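Local coordinates for protein Ves (Pseudomonas fluorescens, PDB 5V00) that is a bicupin protein involved in histidine utilization, its molecular function still unknown, at residues 128-139 against 177-188. Sequence-based numbering, arbitrary orientation.
Sequences RLQWVDGVQRFF and DISVTGRCCLIE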
ATOM      1  N   ARG B 128      10.448   5.914  16.278  1.00 18.57           N
ATOM      2  CA  ARG B 128      11.800   6.383  16.070  1.00 17.96           C
ATOM      3  C   ARG B 128      11.917   6.813  14.638  1.00 18.46           C
ATOM      4  O   ARG B 128      11.348   6.216  13.708  1.00 18.29           O
ATOM      5  CB  ARG B 128      12.841   5.264  16.342  1.00 18.20           C
ATOM      6  CG  ARG B 128      14.298   5.714  16.405  1.00 18.29           C
ATOM      7  CD  ARG B 128      15.248   4.553  16.651  1.00 19.35           C
ATOM      8  NE  ARG B 128      16.601   4.981  16.855  1.00 19.77           N
ATOM      9  CZ  ARG B 128      17.431   5.371  15.922  1.00 22.41           C
ATOM     10  NH1 ARG B 128      17.129   5.362  14.640  1.00 21.12           N
ATOM     11  NH2 ARG B 128      18.628   5.731  16.306  1.00 21.96           N
ATOM     12  N   LEU B 129      12.710   7.876  14.410  1.00 16.75           N
ATOM     13  CA  LEU B 129      12.984   8.321  13.065  1.00 16.09           C
ATOM     14  C   LEU B 129      14.424   8.804  12.967  1.00 19.66           C
ATOM     15  O   LEU B 129      14.876   9.515  13.853  1.00 20.81           O
ATOM     16  CB  LEU B 129      12.020   9.518  12.710  1.00 17.96           C
ATOM     17  CG  LEU B 129      12.208  10.166  11.336  1.00 18.70           C
ATOM     18  CD1 LEU B 129      10.879  10.623  10.710  1.00 21.31           C
ATOM     19  CD2 LEU B 129      13.205  11.254  11.324  1.00 20.43           C
ATOM     20  N   GLN B 130      15.136   8.444  11.898  1.00 18.29           N
ATOM     21  CA  GLN B 130      16.496   8.925  11.682  1.00 18.39           C
ATOM     22  C   GLN B 130      16.853   8.942  10.195  1.00 19.75           C
ATOM     23  O   GLN B 130      16.731   7.934   9.503  1.00 18.67           O
ATOM     24  CB  GLN B 130      17.424   7.997  12.430  1.00 16.38           C
ATOM     25  CG  GLN B 130      18.900   8.386  12.281  1.00 18.63           C
ATOM     26  CD  GLN B 130      19.834   7.500  13.065  1.00 21.96           C
ATOM     27  OE1 GLN B 130      19.466   6.475  13.585  1.00 20.78           O
ATOM     28  NE2 GLN B 130      21.121   7.894  13.072  1.00 23.35           N
ATOM     29  N   TRP B 131      17.313  10.071   9.697  1.00 17.81           N
ATOM     30  CA  TRP B 131      17.901  10.173   8.353  1.00 18.29           C
ATOM     31  C   TRP B 131      19.354   9.710   8.405  1.00 21.64           C
ATOM     32  O   TRP B 131      20.114  10.087   9.350  1.00 20.11           O
ATOM     33  CB  TRP B 131      17.808  11.600   7.853  1.00 17.69           C
ATOM     34  CG  TRP B 131      16.440  12.011   7.492  1.00 17.53           C
ATOM     35  CD1 TRP B 131      15.530  12.642   8.263  1.00 18.58           C
ATOM     36  CD2 TRP B 131      15.837  11.832   6.224  1.00 18.22           C
ATOM     37  NE1 TRP B 131      14.379  12.863   7.569  1.00 19.61           N
ATOM     38  CE2 TRP B 131      14.537  12.360   6.307  1.00 18.87           C
ATOM     39  CE3 TRP B 131      16.238  11.186   5.058  1.00 20.25           C
ATOM     40  CZ2 TRP B 131      13.619  12.318   5.236  1.00 18.61           C
ATOM     41  CZ3 TRP B 131      15.345  11.187   3.956  1.00 19.39           C
ATOM     42  CH2 TRP B 131      14.025  11.706   4.092  1.00 18.58           C
ATOM     43  N   VAL B 132      19.737   8.870   7.437  1.00 18.72           N
ATOM     44  CA  VAL B 132      21.064   8.231   7.412  1.00 19.62           C
ATOM     45  C   VAL B 132      21.659   8.260   6.022  1.00 20.21           C
ATOM     46  O   VAL B 132      20.958   8.591   5.026  1.00 19.97           O
ATOM     47  CB  VAL B 132      21.056   6.790   7.976  1.00 19.26           C
ATOM     48  CG1 VAL B 132      20.563   6.713   9.400  1.00 19.14           C
ATOM     49  CG2 VAL B 132      20.306   5.881   7.036  1.00 20.11           C
ATOM     50  N   ASP B 133      22.968   7.918   5.913  1.00 21.51           N
ATOM     51  CA  ASP B 133      23.584   7.819   4.616  1.00 20.92           C
ATOM     52  C   ASP B 133      24.689   6.824   4.721  1.00 21.33           C
ATOM     53  O   ASP B 133      25.058   6.385   5.819  1.00 20.72           O
ATOM     54  CB  ASP B 133      24.075   9.171   4.155  1.00 21.91           C
ATOM     55  CG  ASP B 133      24.383   9.262   2.649  1.00 26.20           C
ATOM     56  OD1 ASP B 133      24.167   8.335   1.829  1.00 26.59           O
ATOM     57  OD2 ASP B 133      24.827  10.399   2.318  1.00 32.27           O
ATOM     58  N   GLY B 134      25.222   6.414   3.598  1.00 20.19           N
ATOM     59  CA  GLY B 134      26.335   5.471   3.607  1.00 23.42           C
ATOM     60  C   GLY B 134      25.885   4.067   3.992  1.00 22.53           C
ATOM     61  O   GLY B 134      24.731   3.681   3.832  1.00 24.75           O
ATOM     62  N   VAL B 135      26.779   3.333   4.610  1.00 19.85           N
ATOM     63  CA  VAL B 135      26.513   1.955   4.996  1.00 22.88           C
ATOM     64  C   VAL B 135      26.070   1.926   6.467  1.00 25.24           C
ATOM     65  O   VAL B 135      26.710   2.497   7.336  1.00 25.54           O
ATOM     66  CB  VAL B 135      27.748   1.073   4.740  1.00 26.97           C
ATOM     67  CG1 VAL B 135      27.495  -0.335   5.254  1.00 29.67           C
ATOM     68  CG2 VAL B 135      28.123   1.060   3.267  1.00 30.94           C
ATOM     69  N   GLN B 136      24.928   1.337   6.754  1.00 19.80           N
ATOM     70  CA  GLN B 136      24.366   1.315   8.111  1.00 23.74           C
ATOM     71  C   GLN B 136      23.935  -0.117   8.427  1.00 21.63           C
ATOM     72  O   GLN B 136      23.598  -0.953   7.528  1.00 20.74           O
ATOM     73  CB  GLN B 136      23.118   2.165   8.193  1.00 29.66           C
ATOM     74  CG  GLN B 136      23.339   3.570   7.621  1.00 33.56           C
ATOM     75  CD  GLN B 136      23.840   4.482   8.599  1.00 32.19           C
ATOM     76  OE1 GLN B 136      23.330   4.448   9.782  1.00 37.50           O
ATOM     77  NE2 GLN B 136      24.867   5.251   8.254  1.00 38.82           N
ATOM     78  N   ARG B 137      23.888  -0.431   9.725  1.00 17.05           N
ATOM     79  CA  ARG B 137      23.417  -1.729  10.182  1.00 18.48           C
ATOM     80  C   ARG B 137      22.818  -1.533  11.553  1.00 17.97           C
ATOM     81  O   ARG B 137      23.488  -0.907  12.404  1.00 17.57           O
ATOM     82  CB  ARG B 137      24.535  -2.747  10.303  1.00 18.49           C
ATOM     83  CG  ARG B 137      24.044  -4.124  10.666  1.00 19.82           C
ATOM     84  CD  ARG B 137      25.239  -5.055  10.935  1.00 20.05           C
ATOM     85  NE  ARG B 137      24.862  -6.416  11.217  1.00 19.52           N
ATOM     86  CZ  ARG B 137      25.704  -7.390  11.514  1.00 19.44           C
ATOM     87  NH1 ARG B 137      26.982  -7.105  11.484  1.00 20.47           N
ATOM     88  NH2 ARG B 137      25.230  -8.610  11.799  1.00 21.10           N
ATOM     89  N   PHE B 138      21.598  -1.964  11.751  1.00 17.17           N
ATOM     90  CA  PHE B 138      20.958  -1.884  13.027  1.00 18.99           C
ATOM     91  C   PHE B 138      20.214  -3.127  13.381  1.00 21.19           C
ATOM     92  O   PHE B 138      19.797  -3.888  12.508  1.00 18.53           O
ATOM     93  CB  PHE B 138      20.066  -0.629  13.128  1.00 19.30           C
ATOM     94  CG  PHE B 138      18.900  -0.620  12.179  1.00 19.92           C
ATOM     95  CD1 PHE B 138      19.082  -0.226  10.855  1.00 19.48           C
ATOM     96  CD2 PHE B 138      17.672  -1.002  12.574  1.00 23.35           C
ATOM     97  CE1 PHE B 138      18.019  -0.201   9.965  1.00 20.24           C
ATOM     98  CE2 PHE B 138      16.610  -0.945  11.672  1.00 24.54           C
ATOM     99  CZ  PHE B 138      16.810  -0.585  10.357  1.00 26.26           C
ATOM    100  N   PHE B 139      20.007  -3.332  14.690  1.00 18.35           N
ATOM    101  CA  PHE B 139      19.207  -4.444  15.224  1.00 17.38           C
ATOM    102  C   PHE B 139      18.000  -3.815  15.887  1.00 19.90           C
ATOM    103  O   PHE B 139      18.165  -2.879  16.712  1.00 18.02           O
ATOM    104  CB  PHE B 139      19.949  -5.305  16.237  1.00 16.98           C
ATOM    105  CG  PHE B 139      21.214  -5.895  15.690  1.00 18.10           C
ATOM    106  CD1 PHE B 139      22.345  -5.107  15.488  1.00 19.71           C
ATOM    107  CD2 PHE B 139      21.285  -7.209  15.424  1.00 19.85           C
ATOM    108  CE1 PHE B 139      23.505  -5.625  14.947  1.00 21.26           C
ATOM    109  CE2 PHE B 139      22.501  -7.786  14.890  1.00 21.57           C
ATOM    110  CZ  PHE B 139      23.591  -6.973  14.669  1.00 20.11           C
ATOM    111  N   ASP B 177      17.947  -7.885  12.058  1.00 19.36           N
ATOM    112  CA  ASP B 177      19.285  -7.333  11.754  1.00 17.89           C
ATOM    113  C   ASP B 177      19.269  -6.829  10.368  1.00 22.37           C
ATOM    114  O   ASP B 177      19.146  -7.642   9.423  1.00 22.51           O
ATOM    115  CB  ASP B 177      20.286  -8.513  11.852  1.00 20.78           C
ATOM    116  CG  ASP B 177      21.691  -8.194  11.476  1.00 21.39           C
ATOM    117  OD1 ASP B 177      22.111  -7.103  11.036  1.00 20.70           O
ATOM    118  OD2 ASP B 177      22.470  -9.173  11.684  1.00 25.72           O
ATOM    119  N   ILE B 178      19.315  -5.543  10.198  1.00 18.93           N
ATOM    120  CA  ILE B 178      19.026  -4.878   8.927  1.00 20.74           C
ATOM    121  C   ILE B 178      20.229  -4.028   8.533  1.00 20.94           C
ATOM    122  O   ILE B 178      20.672  -3.156   9.246  1.00 19.61           O
ATOM    123  CB  ILE B 178      17.728  -4.008   8.973  1.00 23.19           C
ATOM    124  CG1 ILE B 178      16.535  -4.898   9.302  1.00 29.03           C
ATOM    125  CG2 ILE B 178      17.582  -3.282   7.639  1.00 23.83           C
ATOM    126  CD1 ILE B 178      15.261  -4.121   9.537  1.00 31.08           C
ATOM    127  N   SER B 179      20.746  -4.289   7.324  1.00 18.94           N
ATOM    128  CA  SER B 179      21.751  -3.440   6.736  1.00 20.44           C
ATOM    129  C   SER B 179      21.125  -2.582   5.665  1.00 25.50           C
ATOM    130  O   SER B 179      20.276  -3.066   4.885  1.00 23.25           O
ATOM    131  CB  SER B 179      22.850  -4.303   6.099  1.00 26.43           C
ATOM    132  OG  SER B 179      23.606  -5.073   7.094  1.00 28.15           O
ATOM    133  N   VAL B 180      21.551  -1.323   5.568  1.00 19.97           N
ATOM    134  CA  VAL B 180      21.047  -0.429   4.567  1.00 20.93           C
ATOM    135  C   VAL B 180      22.202   0.333   3.941  1.00 21.63           C
ATOM    136  O   VAL B 180      23.124   0.716   4.648  1.00 23.87           O
ATOM    137  CB  VAL B 180      20.084   0.612   5.168  1.00 23.54           C
ATOM    138  CG1 VAL B 180      19.497   1.476   4.107  1.00 24.70           C
ATOM    139  CG2 VAL B 180      18.992  -0.052   5.939  1.00 27.06           C
ATOM    140  N   THR B 181      22.178   0.539   2.625  1.00 19.08           N
ATOM    141  CA  THR B 181      23.185   1.382   1.959  1.00 19.64           C
ATOM    142  C   THR B 181      22.513   2.442   1.167  1.00 20.80           C
ATOM    143  O   THR B 181      21.600   2.134   0.337  1.00 21.98           O
ATOM    144  CB  THR B 181      24.105   0.515   1.021  1.00 22.96           C
ATOM    145  OG1 THR B 181      24.798  -0.469   1.827  1.00 27.65           O
ATOM    146  CG2 THR B 181      25.090   1.415   0.318  1.00 28.21           C
ATOM    147  N   GLY B 182      22.854   3.688   1.453  1.00 19.71           N
ATOM    148  CA  GLY B 182      22.366   4.890   0.748  1.00 19.90           C
ATOM    149  C   GLY B 182      21.558   5.881   1.545  1.00 20.76           C
ATOM    150  O   GLY B 182      21.258   5.644   2.717  1.00 21.65           O
ATOM    151  N   ARG B 183      21.186   6.986   0.938  1.00 18.82           N
ATOM    152  CA  ARG B 183      20.570   8.067   1.654  1.00 19.50           C
ATOM    153  C   ARG B 183      19.078   7.820   1.834  1.00 21.65           C
ATOM    154  O   ARG B 183      18.325   7.712   0.807  1.00 19.91           O
ATOM    155  CB  ARG B 183      20.797   9.363   0.935  1.00 21.37           C
ATOM    156  CG  ARG B 183      20.370  10.607   1.707  1.00 25.65           C
ATOM    157  CD  ARG B 183      21.531  11.193   2.416  1.00 30.26           C
ATOM    158  NE  ARG B 183      21.381  12.494   3.111  1.00 28.02           N
ATOM    159  CZ  ARG B 183      21.063  12.655   4.444  1.00 34.97           C
ATOM    160  NH1 ARG B 183      20.705  11.647   5.320  1.00 31.91           N
ATOM    161  NH2 ARG B 183      21.037  13.902   4.929  1.00 33.81           N
ATOM    162  N   CYS B 184      18.630   7.717   3.051  1.00 20.19           N
ATOM    163  CA  CYS B 184      17.254   7.331   3.330  1.00 18.51           C
ATOM    164  C   CYS B 184      16.861   7.695   4.755  1.00 19.19           C
ATOM    165  O   CYS B 184      17.705   8.087   5.582  1.00 19.23           O
ATOM    166  CB  CYS B 184      17.108   5.820   3.117  1.00 17.16           C
ATOM    167  SG  CYS B 184      18.071   4.790   4.274  1.00 18.01           S
ATOM    168  N   CYS B 185      15.582   7.560   5.064  1.00 16.95           N
ATOM    169  CA  CYS B 185      15.034   7.762   6.378  1.00 17.84           C
ATOM    170  C   CYS B 185      14.582   6.430   6.965  1.00 19.48           C
ATOM    171  O   CYS B 185      13.907   5.622   6.278  1.00 18.64           O
ATOM    172  CB  CYS B 185      13.864   8.758   6.362  1.00 18.79           C
ATOM    173  SG  CYS B 185      13.279   9.237   8.010  1.00 17.68           S
ATOM    174  N   LEU B 186      15.031   6.141   8.151  1.00 15.89           N
ATOM    175  CA  LEU B 186      14.705   4.925   8.907  1.00 17.14           C
ATOM    176  C   LEU B 186      13.632   5.233   9.933  1.00 18.31           C
ATOM    177  O   LEU B 186      13.841   6.084  10.804  1.00 19.07           O
ATOM    178  CB  LEU B 186      15.932   4.358   9.654  1.00 16.91           C
ATOM    179  CG  LEU B 186      17.142   4.029   8.793  1.00 18.65           C
ATOM    180  CD1 LEU B 186      18.251   3.558   9.688  1.00 22.30           C
ATOM    181  CD2 LEU B 186      16.856   3.077   7.639  1.00 19.97           C
ATOM    182  N   ILE B 187      12.462   4.597   9.870  1.00 16.08           N
ATOM    183  CA  ILE B 187      11.412   4.775  10.852  1.00 17.03           C
ATOM    184  C   ILE B 187      11.047   3.443  11.488  1.00 19.59           C
ATOM    185  O   ILE B 187      10.935   2.421  10.778  1.00 18.04           O
ATOM    186  CB  ILE B 187      10.182   5.446  10.247  1.00 17.37           C
ATOM    187  CG1 ILE B 187      10.561   6.859   9.749  1.00 20.26           C
ATOM    188  CG2 ILE B 187       8.992   5.460  11.148  1.00 19.30           C
ATOM    189  CD1 ILE B 187       9.511   7.538   8.946  1.00 22.95           C
ATOM    190  N   GLU B 188      10.827   3.423  12.777  1.00 17.21           N
ATOM    191  CA  GLU B 188      10.451   2.256  13.470  1.00 15.88           C
ATOM    192  C   GLU B 188       9.215   2.555  14.356  1.00 20.54           C
ATOM    193  O   GLU B 188       9.164   3.568  15.069  1.00 21.68           O
ATOM    194  CB  GLU B 188      11.545   1.733  14.348  1.00 18.24           C
ATOM    195  CG  GLU B 188      12.779   1.315  13.594  1.00 19.03           C
ATOM    196  CD  GLU B 188      13.921   0.770  14.511  1.00 21.29           C
ATOM    197  OE1 GLU B 188      13.711   0.402  15.659  1.00 26.61           O
ATOM    198  OE2 GLU B 188      14.981   0.726  14.031  1.00 34.57           O
TER
HETATM  199  O   HOH W   1      14.766   4.600  13.157  1.00 19.85           O
HETATM  200  O   HOH W   2      21.833  12.196   7.760  1.00 44.86           O
HETATM  201  O   HOH W   3      22.216   3.911   4.810  1.00 31.75           O
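Cys-185 sets both CB and SG over one face of the Trp-131 indole: CB makes a CH-pi contact 3.4 Å from the centroid of the six-membered ring, almost on its normal, and SG a sulfur-aromatic contact over the five-membered ring. SG of Cys-185, anti to the backbone N (chi1 -172°), also touches Leu-129 CG at 3.6 Å. An alanine in place of Trp-131 would probably uncover this thiol arm and leave Thr-71 without its indole N-H partner. Two antiparallel strand pairs, 128-132 with 184-188 and 135-139 with 177-181, run into one another through bends at Asp-133–Gly-134 and Gly-182–Arg-183, folding the double ribbon over itself. Phe-138, Ile-178, Val-180, Val-132 and Leu-186 share its concave face. CG of Phe-138 lies between the backbone N and the carbonyl carbon (chi1 65°), which swings the ring across to Ile-178. Ile-178 CB packs over one ring face, Val-180 CG2 meets the edge, and Leu-186 CD1 bridges from the other strand pair, 3.8 Å from Phe-138 CE1 and 3.9 Å from Val-132 CG1. Far from the bend, Arg-137 reaches out extended and grips Asp-177 side-on in a nearly coplanar salt bridge, NE to OD1 and NH2 to OD2, both 2.8 Å; Phe-139 lays a ring face against the same carboxylate. At the bend, Arg-183 NH1 and Cys-184 N approach Val-132 O from opposite faces. Strand 144-149 flanks 184-191, and Val-154 and Val-156 of strand 154-156 touch the concave face. Leu-129, Cys-185 and Ile-187 pack on strand 113-120 of the sheet running from 21-23 to 96-99, which probably joins the two cupin halves.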